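Local coordinates for protein redox-sensing transcriptional repressor Rex (Thermus thermophilus, PDB 2DT5) that probably represses transcription in response to the cellular NADH/NAD(+) redox state, binding DNA as a homodimer and carrying NAD in a Rossmann-fold domain, at residues G109-V113 / G124-V130; W81-G87 / I141-T147; L77-W81 / G102-E106. The protein carries 1 engineered substitution. All coordinates share one frame; numbering follows the deposited sequence.

All three contacts join parallel neighbours of one Rossmann-type sheet. Strand 105-112 lies between strands 125-129 and 81-86, and strand 143-146 follows on the far side of 81-86. Contact 1 and contact 2 have centres about 10 Å apart, and both touch NAD at the C-terminal ends of their strands. They meet directly: Phe111 O lies 2.7 Å from Gly87 N, a probable hydrogen bond. Contact 3 shares Trp81 with contact 2, and their centres are about 13 Å apart. It sits at the opposite end of strand 105-112 from contact 1, about 21 Å away between centres. Contacts 2 and 3 also touch the second subunit.

Contact 1. Residues G109-V113 / G124-V130; sequences GFFDV and GGVIEHV. With NAD (nicotinamide-adenine-dinucleotide), chain L.
Phe111 and Glu128 lie side by side and point the same way from parallel strands. The ring and carboxylate planes are 21° apart, and Phe111 CE2 comes 4.0 Å from Glu128 OE2. His129 O meets the edge of the same ring. Arg136 forms a salt bridge with Glu128 OE1. A water bonded to Phe110 N lies near Glu128 OE2 and Val126 O, though other acceptors compete for its protons. Val113 and Val130 also run alongside each other, CG1 to CG1 a tight 3.4 Å. Asp112 leaves the opposite face of the sheet from Phe111, and its CB touches Ile127 CG2. This is the end of the second strand of a Rossmann fold, where an acidic residue characteristically grips the adenosine ribose of NAD. Asp112 has CG anti to the backbone N (chi1 -157°), bringing both carboxylate oxygens to the ribose hydroxyls. OD1 accepts from NAD O2B at 2.5 Å, so short that the length is doubtful, and OD2 from NAD O3B at 2.7 Å. Val113 N, from above the carboxylate plane, and Asp114 N also bond OD1, and Met88 N weakly bonds OD2, helping fix its rotation. Val113 CG1 reaches NAD N1A at 3.5 Å, and Val130 CG2 approaches the same atom. Three backbone bonds hold the strands: Glu128 N to Phe110 O, Asp112 N to Glu128 O, and Val130 N to Asp112 O. Asp112 O also sits over one face of the His129 imidazole, 4.0 Å above its plane and offset toward the rim.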
loop_
_atom_site.group_PDB
_atom_site.type_symbol
_atom_site.label_atom_id
_atom_site.label_comp_id
_atom_site.label_asym_id
_atom_site.label_seq_id
_atom_site.Cartn_x
_atom_site.Cartn_y
_atom_site.Cartn_z
ATOM N N GLY B 109 -19.377 -6.088 11.685
ATOM C CA GLY B 109 -19.068 -6.136 13.102
ATOM C C GLY B 109 -17.981 -5.157 13.477
ATOM O O GLY B 109 -17.060 -4.916 12.704
ATOM N N PHE B 110 -18.105 -4.588 14.666
ATOM C CA PHE B 110 -17.161 -3.605 15.173
ATOM C C PHE B 110 -16.903 -3.952 16.634
ATOM O O PHE B 110 -17.829 -4.010 17.433
ATOM C CB PHE B 110 -17.767 -2.207 15.006
ATOM C CG PHE B 110 -18.353 -1.972 13.634
ATOM C CD1 PHE B 110 -19.687 -2.259 13.381
ATOM C CD2 PHE B 110 -17.557 -1.500 12.583
ATOM C CE1 PHE B 110 -20.229 -2.081 12.110
ATOM C CE2 PHE B 110 -18.086 -1.319 11.299
ATOM C CZ PHE B 110 -19.425 -1.609 11.062
ATOM N N PHE B 111 -15.641 -4.194 16.981
ATOM C CA PHE B 111 -15.299 -4.609 18.331
ATOM C C PHE B 111 -14.161 -3.843 18.989
ATOM O O PHE B 111 -13.220 -3.391 18.332
ATOM C CB PHE B 111 -14.945 -6.108 18.331
ATOM C CG PHE B 111 -15.915 -6.970 17.561
ATOM C CD1 PHE B 111 -15.758 -7.173 16.189
ATOM C CD2 PHE B 111 -16.988 -7.589 18.210
ATOM C CE1 PHE B 111 -16.657 -7.984 15.475
ATOM C CE2 PHE B 111 -17.892 -8.400 17.506
ATOM C CZ PHE B 111 -17.726 -8.600 16.141
ATOM N N ASP B 112 -14.257 -3.722 20.309
ATOM C CA ASP B 112 -13.251 -3.036 21.110
ATOM C C ASP B 112 -13.380 -3.634 22.515
ATOM O O ASP B 112 -14.230 -4.492 22.736
ATOM C CB ASP B 112 -13.551 -1.537 21.112
ATOM C CG ASP B 112 -12.329 -0.699 21.410
ATOM O OD1 ASP B 112 -11.938 -0.619 22.597
ATOM O OD2 ASP B 112 -11.749 -0.121 20.458
ATOM N N VAL B 113 -12.539 -3.205 23.452
ATOM C CA VAL B 113 -12.611 -3.707 24.822
ATOM C C VAL B 113 -12.896 -2.564 25.780
ATOM O O VAL B 113 -13.142 -2.778 26.958
ATOM C CB VAL B 113 -11.293 -4.364 25.262
ATOM C CG1 VAL B 113 -11.018 -5.594 24.408
ATOM C CG2 VAL B 113 -10.154 -3.375 25.141
ATOM N N GLY B 124 -23.670 1.509 10.255
ATOM C CA GLY B 124 -24.111 0.136 10.101
ATOM C C GLY B 124 -24.236 -0.708 11.353
ATOM O O GLY B 124 -24.493 -1.905 11.256
ATOM N N GLY B 125 -24.054 -0.128 12.533
ATOM C CA GLY B 125 -24.200 -0.951 13.718
ATOM C C GLY B 125 -23.795 -0.298 15.016
ATOM O O GLY B 125 -23.852 0.916 15.169
ATOM N N VAL B 126 -23.375 -1.126 15.958
ATOM C CA VAL B 126 -22.952 -0.638 17.253
ATOM C C VAL B 126 -21.702 -1.417 17.648
ATOM O O VAL B 126 -21.558 -2.594 17.314
ATOM C CB VAL B 126 -24.074 -0.839 18.290
ATOM C CG1 VAL B 126 -24.332 -2.325 18.493
ATOM C CG2 VAL B 126 -23.703 -0.180 19.589
ATOM N N ILE B 127 -20.778 -0.749 18.327
ATOM C CA ILE B 127 -19.554 -1.394 18.753
ATOM C C ILE B 127 -19.867 -2.426 19.828
ATOM O O ILE B 127 -20.529 -2.118 20.827
ATOM C CB ILE B 127 -18.566 -0.362 19.299
ATOM C CG1 ILE B 127 -18.231 0.639 18.194
ATOM C CG2 ILE B 127 -17.285 -1.053 19.798
ATOM C CD1 ILE B 127 -17.289 1.725 18.644
ATOM N N GLU B 128 -19.409 -3.657 19.614
ATOM C CA GLU B 128 -19.641 -4.717 20.587
ATOM C C GLU B 128 -18.333 -5.088 21.252
ATOM O O GLU B 128 -17.248 -4.723 20.775
ATOM C CB GLU B 128 -20.256 -5.944 19.917
ATOM C CG GLU B 128 -21.548 -5.638 19.192
ATOM C CD GLU B 128 -22.145 -6.864 18.541
ATOM O OE1 GLU B 128 -23.046 -7.480 19.150
ATOM O OE2 GLU B 128 -21.700 -7.220 17.429
ATOM N N HIS B 129 -18.432 -5.814 22.359
ATOM C CA HIS B 129 -17.240 -6.209 23.069
ATOM C C HIS B 129 -16.555 -7.349 22.327
ATOM O O HIS B 129 -17.212 -8.235 21.763
ATOM C CB HIS B 129 -17.570 -6.613 24.503
ATOM C CG HIS B 129 -16.356 -6.772 25.362
ATOM N ND1 HIS B 129 -15.507 -7.853 25.254
ATOM C CD2 HIS B 129 -15.799 -5.950 26.282
ATOM C CE1 HIS B 129 -14.480 -7.683 26.065
ATOM N NE2 HIS B 129 -14.632 -6.536 26.701
ATOM N N VAL B 130 -15.231 -7.313 22.311
ATOM C CA VAL B 130 -14.478 -8.329 21.608
ATOM C C VAL B 130 -14.816 -9.746 22.094
ATOM O O VAL B 130 -14.554 -10.723 21.391
ATOM C CB VAL B 130 -12.968 -8.070 21.729
ATOM C CG1 VAL B 130 -12.496 -8.390 23.124
ATOM C CG2 VAL B 130 -12.224 -8.889 20.702
HETATM P PA NAD L . -5.943 3.960 19.281
HETATM O O1A NAD L . -6.636 5.236 18.923
HETATM O O2A NAD L . -5.164 3.875 20.558
HETATM O O5B NAD L . -7.054 2.867 19.229
HETATM C C5B NAD L . -6.803 1.472 19.534
HETATM C C4B NAD L . -8.132 0.886 19.940
HETATM O O4B NAD L . -7.830 -0.524 20.205
HETATM C C3B NAD L . -8.744 1.397 21.303
HETATM O O3B NAD L . -10.108 1.868 21.072
HETATM C C2B NAD L . -8.701 0.195 22.244
HETATM O O2B NAD L . -9.668 0.116 23.220
HETATM C C1B NAD L . -8.721 -0.931 21.213
HETATM N N9A NAD L . -8.194 -2.177 21.702
HETATM C C8A NAD L . -7.075 -2.520 22.475
HETATM N N7A NAD L . -6.968 -3.820 22.681
HETATM C C5A NAD L . -8.010 -4.413 22.062
HETATM C C6A NAD L . -8.437 -5.813 21.926
HETATM N N6A NAD L . -7.773 -6.812 22.466
HETATM N N1A NAD L . -9.603 -6.001 21.179
HETATM C C2A NAD L . -10.333 -5.023 20.602
HETATM N N3A NAD L . -9.965 -3.674 20.705
HETATM C C4A NAD L . -8.801 -3.414 21.447
HETATM O O3 NAD L . -4.940 3.559 18.098
HETATM P PN NAD L . -4.850 4.050 16.526
HETATM O O1N NAD L . -4.086 5.309 16.456
HETATM O O2N NAD L . -6.248 4.008 16.004
HETATM O O5D NAD L . -3.921 2.874 15.921
HETATM C C5D NAD L . -4.418 1.505 15.851
HETATM C C4D NAD L . -3.375 0.635 15.257
HETATM O O4D NAD L . -3.076 1.115 13.861
HETATM C C3D NAD L . -1.969 0.683 15.992
HETATM O O3D NAD L . -1.371 -0.632 16.007
HETATM C C2D NAD L . -1.173 1.619 15.102
HETATM O O2D NAD L . 0.203 1.552 15.275
HETATM C C1D NAD L . -1.669 1.161 13.684
HETATM N N1N NAD L . -1.221 2.114 12.634
HETATM C C2N NAD L . -0.972 1.527 11.363
HETATM C C3N NAD L . -0.905 2.234 10.244
HETATM C C7N NAD L . -0.593 1.550 8.948
HETATM O O7N NAD L . -0.290 2.265 7.967
HETATM N N7N NAD L . -0.601 0.206 8.903
HETATM C C4N NAD L . -1.119 3.745 10.253
HETATM C C5N NAD L . -2.093 4.088 11.364
HETATM C C6N NAD L . -1.844 3.450 12.603
HETATM O O HOH W 1 -20.800 -4.666 15.824
#

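Contact 2. Residues W81-G87 / I141-T147; sequences WGLCIVG and IEIALLT. With NAD (nicotinamide-adenine-dinucleotide), chain L.
Glu142 folds back onto Trp81 and Gly82 at the start of strand 81-86, which pairs in parallel with strand 143-146 at the centre of the Rossmann sheet. Its CB lies in plane at the edge of the Trp81 indole, 3.7 Å from CE3. CG follows along the same edge. The chain then bends (chi2 77°), turning the carboxylate back toward the backbone. CD comes 4.0 Å from Gly82 N. OE1 accepts from Gly82 N at 2.8 Å, met nearly along its C-O axis in a 166° bond. Glu142 N and Ile143 N both donate to Gly82 O, so the glycine is gripped at amide and carbonyl. With an alanine here, the Gly82 amide would probably lose its carboxylate partner, and the Trp81 edge beside CG would be uncovered. Farther along, Leu83 and Ile143 lie side by side, with Leu83 CD2 a tight 3.5 Å from Ile143 CB. On the other face of the sheet Cys84 SG packs on Ala144 CB at 3.6 Å. The second subunit packs against the Leu83 and Ile143 face, through its Leu193 and Ile200 respectively. At the C-terminal end the strands reach NAD: Val86 CG1 is 3.6 Å from NAD C2A, and Gly87 begins the glycine-rich GxGxxG turn. There Thr147 OG1 donates to Gly87 O at 2.7 Å, with the donor tilted 18° from the carbonyl plane.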
loop_
_atom_site.group_PDB
_atom_site.type_symbol
_atom_site.label_atom_id
_atom_site.label_comp_id
_atom_site.label_asym_id
_atom_site.label_seq_id
_atom_site.Cartn_x
_atom_site.Cartn_y
_atom_site.Cartn_z
ATOM N N TRP B 81 -17.948 -10.560 0.786
ATOM C CA TRP B 81 -17.285 -10.983 2.016
ATOM C C TRP B 81 -17.731 -10.193 3.242
ATOM O O TRP B 81 -17.951 -8.986 3.170
ATOM C CB TRP B 81 -15.770 -10.832 1.898
ATOM C CG TRP B 81 -15.136 -11.647 0.820
ATOM C CD1 TRP B 81 -14.928 -11.278 -0.483
ATOM C CD2 TRP B 81 -14.549 -12.949 0.967
ATOM N NE1 TRP B 81 -14.239 -12.273 -1.154
ATOM C CE2 TRP B 81 -14.001 -13.308 -0.289
ATOM C CE3 TRP B 81 -14.446 -13.853 2.037
ATOM C CZ2 TRP B 81 -13.335 -14.521 -0.495
ATOM C CZ3 TRP B 81 -13.783 -15.067 1.826
ATOM C CH2 TRP B 81 -13.243 -15.387 0.562
ATOM N N GLY B 82 -17.853 -10.877 4.372
ATOM C CA GLY B 82 -18.242 -10.200 5.598
ATOM C C GLY B 82 -16.992 -9.780 6.358
ATOM O O GLY B 82 -16.108 -10.607 6.609
ATOM N N LEU B 83 -16.893 -8.502 6.714
ATOM C CA LEU B 83 -15.720 -8.027 7.444
ATOM C C LEU B 83 -16.074 -7.479 8.822
ATOM O O LEU B 83 -17.240 -7.244 9.143
ATOM C CB LEU B 83 -14.967 -6.883 6.708
ATOM C CG LEU B 83 -14.766 -6.852 5.190
ATOM C CD1 LEU B 83 -13.827 -5.710 4.834
ATOM C CD2 LEU B 83 -14.232 -8.169 4.678
ATOM N N CYS B 84 -15.078 -7.275 9.637
ATOM C CA CYS B 84 -15.265 -6.674 10.937
ATOM C C CYS B 84 -14.017 -5.875 11.228
ATOM O O CYS B 84 -12.958 -6.088 10.634
ATOM C CB CYS B 84 -15.497 -7.733 12.013
ATOM S SG CYS B 84 -14.026 -8.728 12.420
ATOM N N ILE B 85 -14.136 -4.950 12.164
ATOM C CA ILE B 85 -12.998 -4.158 12.566
ATOM C C ILE B 85 -12.810 -4.486 14.037
ATOM O O ILE B 85 -13.781 -4.473 14.814
ATOM C CB ILE B 85 -13.276 -2.650 12.406
ATOM C CG1 ILE B 85 -13.470 -2.300 10.917
ATOM C CG2 ILE B 85 -12.124 -1.869 12.993
ATOM C CD1 ILE B 85 -14.001 -0.879 10.651
ATOM N N VAL B 86 -11.582 -4.818 14.417
ATOM C CA VAL B 86 -11.284 -5.108 15.808
ATOM C C VAL B 86 -10.339 -4.010 16.284
ATOM O O VAL B 86 -9.195 -3.938 15.859
ATOM C CB VAL B 86 -10.619 -6.493 15.965
ATOM C CG1 VAL B 86 -10.088 -6.669 17.407
ATOM C CG2 VAL B 86 -11.648 -7.592 15.642
ATOM N N GLY B 87 -10.831 -3.150 17.168
ATOM C CA GLY B 87 -10.022 -2.049 17.648
ATOM C C GLY B 87 -10.630 -0.795 17.039
ATOM O O GLY B 87 -10.160 -0.288 16.024
ATOM N N ILE B 141 -18.704 -13.536 9.247
ATOM C CA ILE B 141 -17.543 -12.691 9.053
ATOM C C ILE B 141 -16.291 -13.504 8.748
ATOM O O ILE B 141 -15.841 -14.291 9.583
ATOM C CB ILE B 141 -17.301 -11.856 10.307
ATOM C CG1 ILE B 141 -18.532 -10.980 10.567
ATOM C CG2 ILE B 141 -16.022 -11.033 10.147
ATOM C CD1 ILE B 141 -18.519 -10.261 11.899
ATOM N N GLU B 142 -15.721 -13.299 7.565
ATOM C CA GLU B 142 -14.539 -14.043 7.166
ATOM C C GLU B 142 -13.222 -13.282 7.319
ATOM O O GLU B 142 -12.184 -13.890 7.589
ATOM C CB GLU B 142 -14.655 -14.501 5.705
ATOM C CG GLU B 142 -15.807 -15.445 5.377
ATOM C CD GLU B 142 -17.160 -14.749 5.287
ATOM O OE1 GLU B 142 -17.216 -13.588 4.831
ATOM O OE2 GLU B 142 -18.179 -15.374 5.650
ATOM N N ILE B 143 -13.269 -11.962 7.152
ATOM C CA ILE B 143 -12.067 -11.128 7.221
ATOM C C ILE B 143 -12.101 -10.085 8.349
ATOM O O ILE B 143 -13.097 -9.394 8.534
ATOM C CB ILE B 143 -11.869 -10.400 5.859
ATOM C CG1 ILE B 143 -11.618 -11.448 4.765
ATOM C CG2 ILE B 143 -10.747 -9.360 5.949
ATOM C CD1 ILE B 143 -11.459 -10.880 3.354
ATOM N N ALA B 144 -11.008 -9.964 9.092
ATOM C CA ALA B 144 -10.973 -8.990 10.171
ATOM C C ALA B 144 -9.910 -7.933 9.926
ATOM O O ALA B 144 -8.794 -8.257 9.537
ATOM C CB ALA B 144 -10.709 -9.691 11.519
ATOM N N LEU B 145 -10.267 -6.668 10.143
ATOM C CA LEU B 145 -9.323 -5.551 10.005
ATOM C C LEU B 145 -8.808 -5.303 11.432
ATOM O O LEU B 145 -9.558 -4.855 12.313
ATOM C CB LEU B 145 -10.033 -4.298 9.441
ATOM C CG LEU B 145 -10.165 -4.216 7.906
ATOM C CD1 LEU B 145 -10.798 -5.476 7.369
ATOM C CD2 LEU B 145 -11.004 -2.990 7.505
ATOM N N LEU B 146 -7.539 -5.625 11.658
ATOM C CA LEU B 146 -6.947 -5.491 12.973
ATOM C C LEU B 146 -6.294 -4.140 13.172
ATOM O O LEU B 146 -5.231 -3.878 12.637
ATOM C CB LEU B 146 -5.910 -6.593 13.213
ATOM C CG LEU B 146 -5.458 -6.744 14.678
ATOM C CD1 LEU B 146 -6.688 -6.874 15.594
ATOM C CD2 LEU B 146 -4.556 -7.964 14.816
ATOM N N THR B 147 -6.929 -3.303 13.983
ATOM C CA THR B 147 -6.436 -1.965 14.258
ATOM C C THR B 147 -6.317 -1.698 15.769
ATOM O O THR B 147 -6.823 -0.694 16.270
ATOM C CB THR B 147 -7.375 -0.921 13.602
ATOM O OG1 THR B 147 -8.733 -1.242 13.933
ATOM C CG2 THR B 147 -7.242 -0.975 12.066
HETATM P PA NAD L . -5.943 3.960 19.281
HETATM O O1A NAD L . -6.636 5.236 18.923
HETATM O O2A NAD L . -5.164 3.875 20.558
HETATM O O5B NAD L . -7.054 2.867 19.229
HETATM C C5B NAD L . -6.803 1.472 19.534
HETATM C C4B NAD L . -8.132 0.886 19.940
HETATM O O4B NAD L . -7.830 -0.524 20.205
HETATM C C3B NAD L . -8.744 1.397 21.303
HETATM O O3B NAD L . -10.108 1.868 21.072
HETATM C C2B NAD L . -8.701 0.195 22.244
HETATM O O2B NAD L . -9.668 0.116 23.220
HETATM C C1B NAD L . -8.721 -0.931 21.213
HETATM N N9A NAD L . -8.194 -2.177 21.702
HETATM C C8A NAD L . -7.075 -2.520 22.475
HETATM N N7A NAD L . -6.968 -3.820 22.681
HETATM C C5A NAD L . -8.010 -4.413 22.062
HETATM C C6A NAD L . -8.437 -5.813 21.926
HETATM N N6A NAD L . -7.773 -6.812 22.466
HETATM N N1A NAD L . -9.603 -6.001 21.179
HETATM C C2A NAD L . -10.333 -5.023 20.602
HETATM N N3A NAD L . -9.965 -3.674 20.705
HETATM C C4A NAD L . -8.801 -3.414 21.447
HETATM O O3 NAD L . -4.940 3.559 18.098
HETATM P PN NAD L . -4.850 4.050 16.526
HETATM O O1N NAD L . -4.086 5.309 16.456
HETATM O O2N NAD L . -6.248 4.008 16.004
HETATM O O5D NAD L . -3.921 2.874 15.921
HETATM C C5D NAD L . -4.418 1.505 15.851
HETATM C C4D NAD L . -3.375 0.635 15.257
HETATM O O4D NAD L . -3.076 1.115 13.861
HETATM C C3D NAD L . -1.969 0.683 15.992
HETATM O O3D NAD L . -1.371 -0.632 16.007
HETATM C C2D NAD L . -1.173 1.619 15.102
HETATM O O2D NAD L . 0.203 1.552 15.275
HETATM C C1D NAD L . -1.669 1.161 13.684
HETATM N N1N NAD L . -1.221 2.114 12.634
HETATM C C2N NAD L . -0.972 1.527 11.363
HETATM C C3N NAD L . -0.905 2.234 10.244
HETATM C C7N NAD L . -0.593 1.550 8.948
HETATM O O7N NAD L . -0.290 2.265 7.967
HETATM N N7N NAD L . -0.601 0.206 8.903
HETATM C C4N NAD L . -1.119 3.745 10.253
HETATM C C5N NAD L . -2.093 4.088 11.364
HETATM C C6N NAD L . -1.844 3.450 12.603
#

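Contact 3. Residues L77-W81 / G102-E106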
loop_
_atom_site.group_PDB
_atom_site.type_symbol
_atom_site.label_atom_id
_atom_site.label_comp_id
_atom_site.label_asym_id
_atom_site.label_seq_id
_atom_site.Cartn_x
_atom_site.Cartn_y
_atom_site.Cartn_z
ATOM N N LEU B 77 -13.789 -11.320 -6.009
ATOM C CA LEU B 77 -14.530 -10.073 -5.874
ATOM C C LEU B 77 -16.004 -10.184 -6.258
ATOM O O LEU B 77 -16.818 -9.319 -5.913
ATOM C CB LEU B 77 -13.833 -8.993 -6.693
ATOM C CG LEU B 77 -12.411 -8.699 -6.186
ATOM C CD1 LEU B 77 -11.643 -7.836 -7.195
ATOM C CD2 LEU B 77 -12.488 -7.999 -4.837
ATOM N N ASN B 78 -16.370 -11.250 -6.964
ATOM C CA ASN B 78 -17.769 -11.408 -7.341
ATOM C C ASN B 78 -18.517 -12.055 -6.185
ATOM O O ASN B 78 -19.647 -12.497 -6.321
ATOM C CB ASN B 78 -17.900 -12.230 -8.623
ATOM C CG ASN B 78 -17.229 -13.583 -8.523
ATOM O OD1 ASN B 78 -16.299 -13.768 -7.741
ATOM N ND2 ASN B 78 -17.682 -14.532 -9.338
ATOM N N ARG B 79 -17.858 -12.108 -5.038
ATOM C CA ARG B 79 -18.455 -12.662 -3.831
ATOM C C ARG B 79 -18.688 -11.476 -2.890
ATOM O O ARG B 79 -18.147 -10.401 -3.123
ATOM C CB ARG B 79 -17.486 -13.639 -3.162
ATOM C CG ARG B 79 -17.245 -14.929 -3.922
ATOM C CD ARG B 79 -16.018 -15.619 -3.384
ATOM N NE ARG B 79 -15.849 -16.973 -3.911
ATOM C CZ ARG B 79 -16.503 -18.040 -3.456
ATOM N NH1 ARG B 79 -17.376 -17.912 -2.464
ATOM N NH2 ARG B 79 -16.268 -19.239 -3.971
ATOM N N LYS B 80 -19.507 -11.654 -1.857
ATOM C CA LYS B 80 -19.715 -10.586 -0.893
ATOM C C LYS B 80 -19.113 -11.089 0.413
ATOM O O LYS B 80 -19.680 -11.967 1.058
ATOM C CB LYS B 80 -21.202 -10.278 -0.705
ATOM C CG LYS B 80 -21.455 -9.129 0.277
ATOM C CD LYS B 80 -22.941 -8.929 0.580
ATOM C CE LYS B 80 -23.723 -8.448 -0.640
ATOM N NZ LYS B 80 -23.245 -7.118 -1.121
ATOM N N TRP B 81 -17.948 -10.560 0.786
ATOM C CA TRP B 81 -17.285 -10.983 2.016
ATOM C C TRP B 81 -17.731 -10.193 3.242
ATOM O O TRP B 81 -17.951 -8.986 3.170
ATOM C CB TRP B 81 -15.770 -10.832 1.898
ATOM C CG TRP B 81 -15.136 -11.647 0.820
ATOM C CD1 TRP B 81 -14.928 -11.278 -0.483
ATOM C CD2 TRP B 81 -14.549 -12.949 0.967
ATOM N NE1 TRP B 81 -14.239 -12.273 -1.154
ATOM C CE2 TRP B 81 -14.001 -13.308 -0.289
ATOM C CE3 TRP B 81 -14.446 -13.853 2.037
ATOM C CZ2 TRP B 81 -13.335 -14.521 -0.495
ATOM C CZ3 TRP B 81 -13.783 -15.067 1.826
ATOM C CH2 TRP B 81 -13.243 -15.387 0.562
ATOM N N GLY B 102 -16.792 -0.953 -1.444
ATOM C CA GLY B 102 -17.456 -1.556 -2.588
ATOM C C GLY B 102 -18.387 -2.698 -2.206
ATOM O O GLY B 102 -18.577 -2.998 -1.022
ATOM N N GLU B 103 -18.969 -3.340 -3.214
ATOM C CA GLU B 103 -19.896 -4.443 -2.989
ATOM C C GLU B 103 -19.250 -5.733 -2.517
ATOM O O GLU B 103 -19.892 -6.532 -1.853
ATOM C CB GLU B 103 -20.701 -4.737 -4.260
ATOM C CG GLU B 103 -21.755 -3.699 -4.564
ATOM C CD GLU B 103 -22.923 -4.264 -5.359
ATOM O OE1 GLU B 103 -23.796 -3.460 -5.761
ATOM O OE2 GLU B 103 -22.973 -5.502 -5.575
ATOM N N SER B 104 -17.986 -5.931 -2.857
ATOM C CA SER B 104 -17.273 -7.152 -2.479
ATOM C C SER B 104 -17.006 -7.328 -0.988
ATOM O O SER B 104 -16.916 -8.457 -0.500
ATOM C CB SER B 104 -15.945 -7.215 -3.213
ATOM O OG SER B 104 -16.130 -7.046 -4.603
ATOM N N PHE B 105 -16.876 -6.218 -0.266
ATOM C CA PHE B 105 -16.567 -6.264 1.163
ATOM C C PHE B 105 -17.594 -5.513 1.981
ATOM O O PHE B 105 -17.774 -4.311 1.811
ATOM C CB PHE B 105 -15.184 -5.666 1.389
ATOM C CG PHE B 105 -14.132 -6.270 0.519
ATOM C CD1 PHE B 105 -13.608 -5.559 -0.549
ATOM C CD2 PHE B 105 -13.695 -7.570 0.740
ATOM C CE1 PHE B 105 -12.669 -6.124 -1.385
ATOM C CE2 PHE B 105 -12.744 -8.153 -0.099
ATOM C CZ PHE B 105 -12.232 -7.433 -1.161
ATOM N N GLU B 106 -18.254 -6.219 2.888
ATOM C CA GLU B 106 -19.292 -5.606 3.694
ATOM C C GLU B 106 -18.984 -5.750 5.176
ATOM O O GLU B 106 -18.848 -6.867 5.671
ATOM C CB GLU B 106 -20.624 -6.285 3.370
ATOM C CG GLU B 106 -21.829 -5.628 3.974
ATOM C CD GLU B 106 -23.053 -6.532 3.932
ATOM O OE1 GLU B 106 -24.179 -6.019 4.105
ATOM O OE2 GLU B 106 -22.885 -7.759 3.740
#
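At the N-terminal end of the parallel strands of the Rossmann sheet, the loop after helix 64-75 enters strand 81-86 beside the start of strand 105-112. With OG anti to its own carbonyl carbon (chi1 -52°), Ser104 turns its hydroxyl to the loop and donates to Leu77 O at 2.7 Å, in the carbonyl plane and on a lone pair. Leu77 CD2 meets Phe105 CZ at 3.7 Å, the two side chains crossing at a slant. Phe105 and Trp81 point the same way from adjacent strands. Their planes are 21° apart but slid so far that the rings barely overlap, and the nearest approach is Trp81 CD1 to Phe105 CE2, 3.8 Å. Ser104 O lies in plane at the indole edge and accepts from Trp81 N. Trp81 O takes Glu106 N at 2.8 Å. On the exposed side Lys80 CD passes 3.4 Å from Glu106 OE2, whose salt bridge goes to Arg108. Lys80 NZ makes a weak hydrogen bond to Glu103 O. Leu193 and Ser197 of the second subunit pack on Phe105 and Trp81. The Trp81-Phe105 bridge thus starts the pairing of the two parallel strands of a beta-alpha-beta unit, a hallmark of the Rossmann fold.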